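Local coordinates for protein transcriptional activator, putative (Pyrococcus furiosus, PDB 1RTW) that is of unsettled function, named a putative transcriptional activator, and belongs to the all-helical TENA/THI-4/PQQC family, at residues Y75-K86 with E151-F161. Sequence-based numbering, arbitrary orientation.
Sequences YISKELEMFEKK and EFINHWSSQEF
M82, present as selenomethionine, is the knob of this contact: it sits in a hole made by E151, F152, H155 and W156. With CG anti to the backbone N (chi1 173°) and a bend only at chi3, its chain runs out between the helices, and CE comes to rest over the face of the W156 six-membered ring, 4.2 Å from the centroid, a CH-pi contact. SE makes oblique Met-aromatic contacts with F152 and H155. Among the rings themselves, F152 turns its edge to the face of F83, with planes at 83°, while F83 CE2 also touches W156 CH2 at 3.9 Å. Farther along, Y75 passes H155 obliquely and brings OH to the edge of F161, 3.5 Å from CD1.

Polar contacts accompany this packing. W156 NE1 donates to E79 OE2 over 3.2 Å, a bent bond that meets the oxygen from above the carboxylate plane; that oxygen also lies in the H155 ring plane, 3.1 Å from CE1. One water bridges Y75 O and H155 NE2 and would limit rotation of the imidazole.

Toward the other end, K86 NZ donates to P148 O, its stronger partner, and makes a salt bridge to E151 whose bonds are weak, 3.4 Å from NZ to OE1; K86 CG lies against the edge of F152, 3.4 Å from CE2. K85 adds a long ion pair to the same carboxylate.

Segment 75-86 runs nearly antiparallel to 151-157 and also meets the start of helix 159-176, whose first turn S158 caps. The chemistry thus places an ion-pair cluster at one end, an aromatic and selenomethionine middle in which E79 is embedded, and Y75 against F161 at the other; E79 OE1 lies near a phosphate ion, probably from the crystallisation liquor, which may mark a pocket in the helical bundle.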
ATOM      1  N   TYR B  75      -2.216   6.092 -22.362  1.00 16.72           N
ATOM      2  CA  TYR B  75      -1.315   5.904 -23.497  1.00 17.62           C
ATOM      3  C   TYR B  75      -0.650   4.519 -23.458  1.00 18.84           C
ATOM      4  O   TYR B  75      -0.798   3.733 -24.404  1.00 20.19           O
ATOM      5  CB  TYR B  75      -0.268   7.024 -23.498  1.00 16.44           C
ATOM      6  CG  TYR B  75       0.836   6.906 -24.531  1.00 16.27           C
ATOM      7  CD1 TYR B  75       0.550   6.797 -25.898  1.00 13.36           C
ATOM      8  CD2 TYR B  75       2.177   6.909 -24.134  1.00 13.56           C
ATOM      9  CE1 TYR B  75       1.583   6.693 -26.844  1.00 12.10           C
ATOM     10  CE2 TYR B  75       3.212   6.809 -25.061  1.00 12.79           C
ATOM     11  CZ  TYR B  75       2.917   6.704 -26.410  1.00 15.76           C
ATOM     12  OH  TYR B  75       3.967   6.633 -27.307  1.00 15.72           O
ATOM     13  N   ILE B  76      -0.001   4.196 -22.337  1.00 17.36           N
ATOM     14  CA  ILE B  76       0.675   2.907 -22.158  1.00 15.91           C
ATOM     15  C   ILE B  76      -0.297   1.714 -22.226  1.00 15.24           C
ATOM     16  O   ILE B  76       0.085   0.633 -22.674  1.00 12.74           O
ATOM     17  CB  ILE B  76       1.448   2.841 -20.797  1.00 16.88           C
ATOM     18  CG1 ILE B  76       2.362   4.054 -20.609  1.00 17.03           C
ATOM     19  CG2 ILE B  76       2.273   1.586 -20.707  1.00 18.97           C
ATOM     20  CD1 ILE B  76       3.173   4.406 -21.788  1.00 18.12           C
ATOM     21  N   SER B  77      -1.537   1.901 -21.765  1.00 15.55           N
ATOM     22  CA  SER B  77      -2.550   0.830 -21.795  1.00 17.30           C
ATOM     23  C   SER B  77      -2.855   0.387 -23.231  1.00 18.47           C
ATOM     24  O   SER B  77      -3.316  -0.733 -23.460  1.00 18.33           O
ATOM     25  CB  SER B  77      -3.860   1.281 -21.147  1.00 15.33           C
ATOM     26  OG  SER B  77      -4.540   2.218 -21.973  1.00 15.33           O
ATOM     27  N   LYS B  78      -2.608   1.279 -24.187  1.00 19.08           N
ATOM     28  CA  LYS B  78      -2.841   0.978 -25.596  1.00 22.51           C
ATOM     29  C   LYS B  78      -1.938  -0.164 -26.057  1.00 22.81           C
ATOM     30  O   LYS B  78      -2.310  -0.944 -26.951  1.00 20.71           O
ATOM     31  CB  LYS B  78      -2.625   2.230 -26.452  1.00 25.44           C
ATOM     32  CG  LYS B  78      -3.914   2.891 -26.925  1.00 31.69           C
ATOM     33  CD  LYS B  78      -4.969   2.968 -25.825  1.00 36.13           C
ATOM     34  CE  LYS B  78      -6.348   3.315 -26.391  1.00 40.77           C
ATOM     35  NZ  LYS B  78      -7.435   3.079 -25.394  1.00 42.10           N
ATOM     36  N   GLU B  79      -0.782  -0.286 -25.394  1.00 22.56           N
ATOM     37  CA  GLU B  79       0.199  -1.336 -25.683  1.00 22.38           C
ATOM     38  C   GLU B  79      -0.422  -2.721 -25.526  1.00 21.34           C
ATOM     39  O   GLU B  79      -0.019  -3.657 -26.205  1.00 20.63           O
ATOM     40  CB  GLU B  79       1.425  -1.223 -24.761  1.00 22.31           C
ATOM     41  CG  GLU B  79       2.308  -0.008 -24.995  1.00 20.18           C
ATOM     42  CD  GLU B  79       3.539   0.023 -24.087  1.00 22.36           C
ATOM     43  OE1 GLU B  79       3.778  -0.946 -23.332  1.00 22.79           O
ATOM     44  OE2 GLU B  79       4.281   1.021 -24.134  1.00 22.37           O
ATOM     45  N   LEU B  80      -1.395  -2.849 -24.625  1.00 22.39           N
ATOM     46  CA  LEU B  80      -2.064  -4.131 -24.416  1.00 26.05           C
ATOM     47  C   LEU B  80      -2.727  -4.590 -25.697  1.00 30.16           C
ATOM     48  O   LEU B  80      -2.590  -5.750 -26.079  1.00 32.26           O
ATOM     49  CB  LEU B  80      -3.121  -4.041 -23.316  1.00 22.29           C
ATOM     50  CG  LEU B  80      -2.583  -3.756 -21.919  1.00 21.73           C
ATOM     51  CD1 LEU B  80      -3.740  -3.692 -20.936  1.00 19.41           C
ATOM     52  CD2 LEU B  80      -1.569  -4.825 -21.523  1.00 17.61           C
ATOM     53  N   GLU B  81      -3.453  -3.679 -26.347  1.00 34.19           N
ATOM     54  CA  GLU B  81      -4.139  -3.975 -27.600  1.00 37.12           C
ATOM     55  C   GLU B  81      -3.104  -4.356 -28.658  1.00 35.15           C
ATOM     56  O   GLU B  81      -3.315  -5.272 -29.445  1.00 33.27           O
ATOM     57  CB  GLU B  81      -4.938  -2.754 -28.080  1.00 44.35           C
ATOM     58  CG  GLU B  81      -5.900  -2.172 -27.043  1.00 54.76           C
ATOM     59  CD  GLU B  81      -6.520  -0.840 -27.468  1.00 59.54           C
ATOM     60  OE1 GLU B  81      -7.562  -0.459 -26.887  1.00 61.67           O
ATOM     61  OE2 GLU B  81      -5.968  -0.168 -28.370  1.00 62.45           O
HETATM   62  N   MSE B  82      -1.972  -3.660 -28.655  1.00 33.69           N
HETATM   63  CA  MSE B  82      -0.904  -3.937 -29.608  1.00 33.03           C
HETATM   64  C   MSE B  82      -0.394  -5.376 -29.463  1.00 32.06           C
HETATM   65  O   MSE B  82      -0.145  -6.060 -30.461  1.00 32.63           O
HETATM   66  CB  MSE B  82       0.232  -2.931 -29.421  1.00 32.94           C
HETATM   67  CG  MSE B  82       1.467  -3.231 -30.237  1.00 34.30           C
HETATM   68 SE   MSE B  82       2.830  -1.892 -30.064  1.00 34.92          SE
HETATM   69  CE  MSE B  82       3.433  -2.285 -28.277  1.00 32.77           C
ATOM     70  N   PHE B  83      -0.257  -5.836 -28.221  1.00 29.59           N
ATOM     71  CA  PHE B  83       0.205  -7.195 -27.963  1.00 27.97           C
ATOM     72  C   PHE B  83      -0.881  -8.190 -28.354  1.00 28.98           C
ATOM     73  O   PHE B  83      -0.600  -9.221 -28.953  1.00 29.15           O
ATOM     74  CB  PHE B  83       0.552  -7.389 -26.482  1.00 22.80           C
ATOM     75  CG  PHE B  83       1.952  -6.995 -26.119  1.00 19.72           C
ATOM     76  CD1 PHE B  83       2.926  -7.968 -25.918  1.00 19.19           C
ATOM     77  CD2 PHE B  83       2.298  -5.658 -25.941  1.00 17.46           C
ATOM     78  CE1 PHE B  83       4.225  -7.619 -25.547  1.00 17.87           C
ATOM     79  CE2 PHE B  83       3.596  -5.299 -25.569  1.00 18.14           C
ATOM     80  CZ  PHE B  83       4.563  -6.289 -25.372  1.00 15.63           C
ATOM     81  N   GLU B  84      -2.123  -7.869 -28.012  1.00 29.75           N
ATOM     82  CA  GLU B  84      -3.257  -8.736 -28.309  1.00 32.39           C
ATOM     83  C   GLU B  84      -3.538  -8.919 -29.799  1.00 33.90           C
ATOM     84  O   GLU B  84      -3.868 -10.022 -30.229  1.00 33.43           O
ATOM     85  CB  GLU B  84      -4.500  -8.223 -27.587  1.00 30.72           C
ATOM     86  CG  GLU B  84      -4.404  -8.359 -26.076  1.00 28.53           C
ATOM     87  CD  GLU B  84      -5.217  -7.320 -25.319  1.00 28.64           C
ATOM     88  OE1 GLU B  84      -5.915  -6.494 -25.955  1.00 28.56           O
ATOM     89  OE2 GLU B  84      -5.142  -7.327 -24.074  1.00 26.63           O
ATOM     90  N   LYS B  85      -3.405  -7.843 -30.572  1.00 37.18           N
ATOM     91  CA  LYS B  85      -3.636  -7.889 -32.017  1.00 41.04           C
ATOM     92  C   LYS B  85      -2.601  -8.846 -32.598  1.00 42.13           C
ATOM     93  O   LYS B  85      -2.944  -9.909 -33.125  1.00 43.02           O
ATOM     94  CB  LYS B  85      -3.450  -6.496 -32.641  1.00 43.42           C
ATOM     95  CG  LYS B  85      -4.289  -6.244 -33.896  1.00 45.46           C
ATOM     96  CD  LYS B  85      -3.702  -5.126 -34.751  1.00 48.29           C
ATOM     97  CE  LYS B  85      -2.409  -5.587 -35.416  1.00 50.81           C
ATOM     98  NZ  LYS B  85      -1.616  -4.489 -36.038  1.00 51.76           N
ATOM     99  N   LYS B  86      -1.332  -8.499 -32.396  1.00 40.92           N
ATOM    100  CA  LYS B  86      -0.207  -9.287 -32.880  1.00 39.27           C
ATOM    101  C   LYS B  86      -0.340 -10.764 -32.523  1.00 38.40           C
ATOM    102  O   LYS B  86      -0.003 -11.634 -33.319  1.00 38.18           O
ATOM    103  CB  LYS B  86       1.095  -8.729 -32.310  1.00 37.82           C
ATOM    104  CG  LYS B  86       2.327  -9.254 -32.991  1.00 38.36           C
ATOM    105  CD  LYS B  86       2.321  -8.837 -34.446  1.00 41.54           C
ATOM    106  CE  LYS B  86       3.506  -9.403 -35.201  1.00 41.97           C
ATOM    107  NZ  LYS B  86       3.424  -9.046 -36.643  1.00 41.25           N
ATOM    108  N   GLU B 151       5.414  -3.042 -36.064  1.00 34.62           N
ATOM    109  CA  GLU B 151       4.503  -2.351 -35.147  1.00 37.30           C
ATOM    110  C   GLU B 151       5.208  -1.992 -33.838  1.00 33.47           C
ATOM    111  O   GLU B 151       5.166  -0.839 -33.399  1.00 30.20           O
ATOM    112  CB  GLU B 151       3.273  -3.213 -34.839  1.00 44.88           C
ATOM    113  CG  GLU B 151       2.579  -3.804 -36.062  1.00 55.82           C
ATOM    114  CD  GLU B 151       2.790  -5.306 -36.187  1.00 61.64           C
ATOM    115  OE1 GLU B 151       3.960  -5.744 -36.306  1.00 61.03           O
ATOM    116  OE2 GLU B 151       1.777  -6.048 -36.162  1.00 64.27           O
ATOM    117  N   PHE B 152       5.862  -2.985 -33.234  1.00 28.85           N
ATOM    118  CA  PHE B 152       6.593  -2.803 -31.977  1.00 27.35           C
ATOM    119  C   PHE B 152       7.799  -1.890 -32.120  1.00 26.40           C
ATOM    120  O   PHE B 152       8.056  -1.054 -31.251  1.00 28.40           O
ATOM    121  CB  PHE B 152       7.053  -4.152 -31.425  1.00 25.16           C
ATOM    122  CG  PHE B 152       5.929  -5.078 -31.120  1.00 25.02           C
ATOM    123  CD1 PHE B 152       5.379  -5.121 -29.853  1.00 21.82           C
ATOM    124  CD2 PHE B 152       5.390  -5.879 -32.114  1.00 24.93           C
ATOM    125  CE1 PHE B 152       4.304  -5.943 -29.577  1.00 26.04           C
ATOM    126  CE2 PHE B 152       4.318  -6.705 -31.854  1.00 25.70           C
ATOM    127  CZ  PHE B 152       3.768  -6.740 -30.581  1.00 27.40           C
ATOM    128  N   ILE B 153       8.539  -2.058 -33.212  1.00 25.07           N
ATOM    129  CA  ILE B 153       9.715  -1.249 -33.467  1.00 26.08           C
ATOM    130  C   ILE B 153       9.321   0.220 -33.565  1.00 26.09           C
ATOM    131  O   ILE B 153       9.973   1.079 -32.978  1.00 25.84           O
ATOM    132  CB  ILE B 153      10.408  -1.667 -34.768  1.00 25.67           C
ATOM    133  CG1 ILE B 153      10.758  -3.146 -34.711  1.00 27.26           C
ATOM    134  CG2 ILE B 153      11.688  -0.867 -34.961  1.00 25.70           C
ATOM    135  CD1 ILE B 153      11.290  -3.683 -36.007  1.00 26.14           C
ATOM    136  N   ASN B 154       8.241   0.488 -34.297  1.00 26.25           N
ATOM    137  CA  ASN B 154       7.745   1.845 -34.484  1.00 27.36           C
ATOM    138  C   ASN B 154       7.197   2.472 -33.215  1.00 26.62           C
ATOM    139  O   ASN B 154       7.503   3.620 -32.920  1.00 28.04           O
ATOM    140  CB  ASN B 154       6.657   1.894 -35.567  1.00 27.28           C
ATOM    141  CG  ASN B 154       7.218   1.739 -36.977  1.00 29.95           C
ATOM    142  OD1 ASN B 154       8.390   2.046 -37.238  1.00 30.27           O
ATOM    143  ND2 ASN B 154       6.377   1.259 -37.894  1.00 25.61           N
ATOM    144  N   HIS B 155       6.384   1.732 -32.466  1.00 25.60           N
ATOM    145  CA  HIS B 155       5.807   2.284 -31.251  1.00 26.50           C
ATOM    146  C   HIS B 155       6.839   2.771 -30.230  1.00 24.69           C
ATOM    147  O   HIS B 155       6.771   3.912 -29.784  1.00 22.65           O
ATOM    148  CB  HIS B 155       4.835   1.301 -30.583  1.00 28.94           C
ATOM    149  CG  HIS B 155       4.313   1.792 -29.264  1.00 30.63           C
ATOM    150  ND1 HIS B 155       4.702   1.238 -28.064  1.00 30.71           N
ATOM    151  CD2 HIS B 155       3.534   2.850 -28.959  1.00 30.77           C
ATOM    152  CE1 HIS B 155       4.189   1.947 -27.075  1.00 29.00           C
ATOM    153  NE2 HIS B 155       3.477   2.930 -27.585  1.00 29.07           N
ATOM    154  N   TRP B 156       7.820   1.934 -29.908  1.00 23.34           N
ATOM    155  CA  TRP B 156       8.818   2.325 -28.922  1.00 23.74           C
ATOM    156  C   TRP B 156       9.922   3.263 -29.402  1.00 24.83           C
ATOM    157  O   TRP B 156      10.635   3.858 -28.584  1.00 22.25           O
ATOM    158  CB  TRP B 156       9.399   1.096 -28.233  1.00 20.57           C
ATOM    159  CG  TRP B 156       8.444   0.501 -27.261  1.00 17.18           C
ATOM    160  CD1 TRP B 156       7.815   1.143 -26.230  1.00 18.22           C
ATOM    161  CD2 TRP B 156       8.014  -0.852 -27.207  1.00 15.75           C
ATOM    162  NE1 TRP B 156       7.019   0.269 -25.537  1.00 15.28           N
ATOM    163  CE2 TRP B 156       7.118  -0.975 -26.125  1.00 16.60           C
ATOM    164  CE3 TRP B 156       8.289  -1.990 -27.977  1.00 14.26           C
ATOM    165  CZ2 TRP B 156       6.511  -2.176 -25.777  1.00 17.76           C
ATOM    166  CZ3 TRP B 156       7.691  -3.183 -27.638  1.00 16.47           C
ATOM    167  CH2 TRP B 156       6.804  -3.269 -26.550  1.00 19.53           C
ATOM    168  N   SER B 157      10.053   3.400 -30.719  1.00 25.24           N
ATOM    169  CA  SER B 157      11.059   4.283 -31.302  1.00 27.20           C
ATOM    170  C   SER B 157      10.429   5.557 -31.868  1.00 27.97           C
ATOM    171  O   SER B 157      11.139   6.482 -32.261  1.00 27.54           O
ATOM    172  CB  SER B 157      11.831   3.558 -32.410  1.00 26.96           C
ATOM    173  OG  SER B 157      10.999   3.293 -33.530  1.00 27.96           O
ATOM    174  N   SER B 158       9.098   5.611 -31.883  1.00 29.59           N
ATOM    175  CA  SER B 158       8.377   6.768 -32.421  1.00 33.06           C
ATOM    176  C   SER B 158       8.682   8.086 -31.712  1.00 35.22           C
ATOM    177  O   SER B 158       9.126   8.107 -30.564  1.00 32.74           O
ATOM    178  CB  SER B 158       6.864   6.522 -32.397  1.00 31.99           C
ATOM    179  OG  SER B 158       6.344   6.580 -31.077  1.00 32.76           O
ATOM    180  N   GLN B 159       8.425   9.185 -32.417  1.00 40.74           N
ATOM    181  CA  GLN B 159       8.638  10.527 -31.885  1.00 45.31           C
ATOM    182  C   GLN B 159       7.708  10.731 -30.693  1.00 43.99           C
ATOM    183  O   GLN B 159       8.074  11.369 -29.711  1.00 40.02           O
ATOM    184  CB  GLN B 159       8.344  11.579 -32.964  1.00 52.28           C
ATOM    185  CG  GLN B 159       8.636  13.028 -32.560  1.00 61.33           C
ATOM    186  CD  GLN B 159      10.120  13.323 -32.387  1.00 66.29           C
ATOM    187  OE1 GLN B 159      10.975  12.463 -32.614  1.00 68.51           O
ATOM    188  NE2 GLN B 159      10.431  14.550 -31.987  1.00 67.61           N
ATOM    189  N   GLU B 160       6.515  10.154 -30.783  1.00 45.09           N
ATOM    190  CA  GLU B 160       5.516  10.254 -29.730  1.00 45.98           C
ATOM    191  C   GLU B 160       6.026   9.644 -28.429  1.00 38.85           C
ATOM    192  O   GLU B 160       5.906  10.254 -27.368  1.00 35.85           O
ATOM    193  CB  GLU B 160       4.228   9.560 -30.169  1.00 56.73           C
ATOM    194  CG  GLU B 160       3.066   9.746 -29.213  1.00 70.80           C
ATOM    195  CD  GLU B 160       1.773   9.153 -29.738  1.00 77.68           C
ATOM    196  OE1 GLU B 160       1.789   8.003 -30.229  1.00 79.89           O
ATOM    197  OE2 GLU B 160       0.733   9.840 -29.650  1.00 79.96           O
ATOM    198  N   PHE B 161       6.591   8.445 -28.513  1.00 31.85           N
ATOM    199  CA  PHE B 161       7.122   7.782 -27.330  1.00 28.89           C
ATOM    200  C   PHE B 161       8.317   8.561 -26.784  1.00 26.76           C
ATOM    201  O   PHE B 161       8.457   8.720 -25.577  1.00 25.20           O
ATOM    202  CB  PHE B 161       7.538   6.344 -27.636  1.00 24.67           C
ATOM    203  CG  PHE B 161       7.739   5.506 -26.412  1.00 19.21           C
ATOM    204  CD1 PHE B 161       6.648   4.950 -25.763  1.00 20.56           C
ATOM    205  CD2 PHE B 161       9.011   5.285 -25.899  1.00 17.06           C
ATOM    206  CE1 PHE B 161       6.812   4.182 -24.614  1.00 17.82           C
ATOM    207  CE2 PHE B 161       9.192   4.520 -24.752  1.00 16.66           C
ATOM    208  CZ  PHE B 161       8.087   3.964 -24.101  1.00 17.22           C
TER
HETATM  209  O   HOH W   1       1.027   3.483 -26.331  1.00 50.16           O